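Local coordinates for aminoacyl-histidine dipeptidase (Vibrio alginolyticus, PDB 3MRU), which probably hydrolyses dipeptides, among them aminoacyl-histidine substrates such as carnosine, as a zinc-dependent metallopeptidase of the M20C family, at residues 208-213 against 266-271. Numbering follows the deposited sequence.
Sequences RQLTLK and AFVTVA
Arg208 and Val270 bond to each other in both directions, Arg208 N giving its hydrogen to Val270 O at 2.8 Å and Val270 N to Arg208 O, which is how a hydrogen-bonded pair of antiparallel strands is recognised. The guanidinium end of Arg208 leads away from segment 266-271, and its NE makes a weak hydrogen bond to Glu307 O on strand 303-308. Gln209 reaches over the opposite face of the sheet. With CG anti to the backbone N (chi1 178°) and the chain extended beyond it, the side chain runs past the methyl of Thr269, Gln209 NE2 lying 3.5 Å from Thr269 CG2. Gln209 NE2 also sits above one face of the Phe267 ring, offset toward the rim and 3.8 Å from Phe267 CE1, with amide and ring planes 59° apart.

Leu210 turns back to the face of Arg208 and lies alongside Val268, both pointing the same way, with Leu210 CD1 4.0 Å from Val268 CG1 and a little farther from Val270 CG2. Phe238 of helix 231-242 packs against this leucine. The pairing belongs to the sheet layer of a two-layer alpha/beta sandwich, the fold of M20 dimerisation domains: segment 208-213 runs between strands 266-273 and 303-308, and helix 231-242 covers the face of Leu210 and Leu212. Thr211 belongs to the other face, where Thr211 CB meets Phe267 CB at 3.6 Å in a non-hydrogen-bonded pair. Leu212 and Ala266 form another hydrogen-bonded pair, bonded in both directions: Leu212 N donates to Ala266 O with an N-H...O angle of 168°, and Ala266 N to Leu212 O at 3.0 Å, while the leucine side chain packs on Leu234 and Ile235 and Ala266 touches Ala231, all three on helix 231-242.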
# COMPACT_ATOMS: atom_id res chain seq x y z
N ARG A 208 27.87 20.40 18.22
CA ARG A 208 28.15 19.47 17.13
C ARG A 208 26.87 18.95 16.48
O ARG A 208 25.78 19.11 17.01
CB ARG A 208 29.00 18.28 17.62
CG ARG A 208 30.11 18.60 18.63
CD ARG A 208 31.29 19.32 18.01
NE ARG A 208 31.58 18.84 16.66
CZ ARG A 208 32.53 17.96 16.36
NH1 ARG A 208 33.30 17.45 17.31
NH2 ARG A 208 32.70 17.60 15.10
N GLN A 209 27.04 18.32 15.32
CA GLN A 209 25.97 17.72 14.54
C GLN A 209 26.33 16.27 14.19
O GLN A 209 26.97 15.97 13.15
CB GLN A 209 25.70 18.53 13.27
CG GLN A 209 24.63 17.94 12.37
CD GLN A 209 24.40 18.77 11.13
OE1 GLN A 209 25.23 18.81 10.23
NE2 GLN A 209 23.26 19.45 11.09
N LEU A 210 25.92 15.37 15.08
CA LEU A 210 26.06 13.95 14.87
C LEU A 210 25.00 13.49 13.87
O LEU A 210 23.80 13.68 14.07
CB LEU A 210 25.88 13.23 16.20
CG LEU A 210 26.30 14.00 17.46
CD1 LEU A 210 25.94 13.22 18.72
CD2 LEU A 210 27.80 14.34 17.44
N THR A 211 25.45 12.89 12.78
CA THR A 211 24.52 12.51 11.72
C THR A 211 24.72 11.06 11.26
O THR A 211 25.82 10.53 11.27
CB THR A 211 24.57 13.53 10.56
OG1 THR A 211 24.32 12.86 9.32
CG2 THR A 211 25.93 14.25 10.51
N LEU A 212 23.65 10.40 10.87
CA LEU A 212 23.74 9.02 10.46
C LEU A 212 22.94 8.81 9.18
O LEU A 212 21.74 9.11 9.14
CB LEU A 212 23.28 8.09 11.61
CG LEU A 212 22.83 6.64 11.32
CD1 LEU A 212 24.00 5.73 11.00
CD2 LEU A 212 22.05 6.07 12.46
N LYS A 213 23.59 8.30 8.14
CA LYS A 213 22.91 8.04 6.87
C LYS A 213 23.55 6.91 6.07
O LYS A 213 24.45 6.21 6.54
CB LYS A 213 22.86 9.31 5.99
CG LYS A 213 24.21 9.86 5.52
CD LYS A 213 24.00 11.06 4.60
CE LYS A 213 25.22 11.34 3.70
NZ LYS A 213 25.23 12.78 3.28
N ALA A 266 19.11 10.48 9.39
CA ALA A 266 18.58 11.19 10.54
C ALA A 266 19.72 11.88 11.20
O ALA A 266 20.86 11.46 11.04
CB ALA A 266 17.95 10.24 11.50
N PHE A 267 19.44 12.93 11.95
CA PHE A 267 20.52 13.60 12.63
C PHE A 267 20.07 14.37 13.85
O PHE A 267 18.92 14.78 13.96
CB PHE A 267 21.26 14.54 11.67
CG PHE A 267 20.53 15.82 11.37
CD1 PHE A 267 20.49 16.86 12.31
CD2 PHE A 267 19.93 16.01 10.13
CE1 PHE A 267 19.84 18.05 12.04
CE2 PHE A 267 19.28 17.23 9.85
CZ PHE A 267 19.24 18.24 10.81
N VAL A 268 21.00 14.57 14.76
CA VAL A 268 20.77 15.36 15.92
C VAL A 268 21.91 16.36 15.92
O VAL A 268 23.04 16.01 15.56
CB VAL A 268 20.78 14.49 17.21
CG1 VAL A 268 22.20 14.11 17.59
CG2 VAL A 268 20.19 15.22 18.36
N THR A 269 21.62 17.61 16.27
CA THR A 269 22.68 18.53 16.65
C THR A 269 22.56 18.71 18.15
O THR A 269 21.46 18.79 18.69
CB THR A 269 22.67 19.89 15.89
OG1 THR A 269 21.78 20.81 16.52
CG2 THR A 269 22.28 19.73 14.41
N VAL A 270 23.69 18.73 18.83
CA VAL A 270 23.70 18.83 20.27
C VAL A 270 24.77 19.82 20.73
O VAL A 270 25.74 20.10 20.00
CB VAL A 270 23.96 17.44 20.99
CG1 VAL A 270 22.98 16.35 20.52
CG2 VAL A 270 25.43 16.96 20.83
N ALA A 271 24.57 20.33 21.94
CA ALA A 271 25.55 21.11 22.66
C ALA A 271 26.20 20.24 23.73
O ALA A 271 25.53 19.43 24.38
CB ALA A 271 24.89 22.31 23.29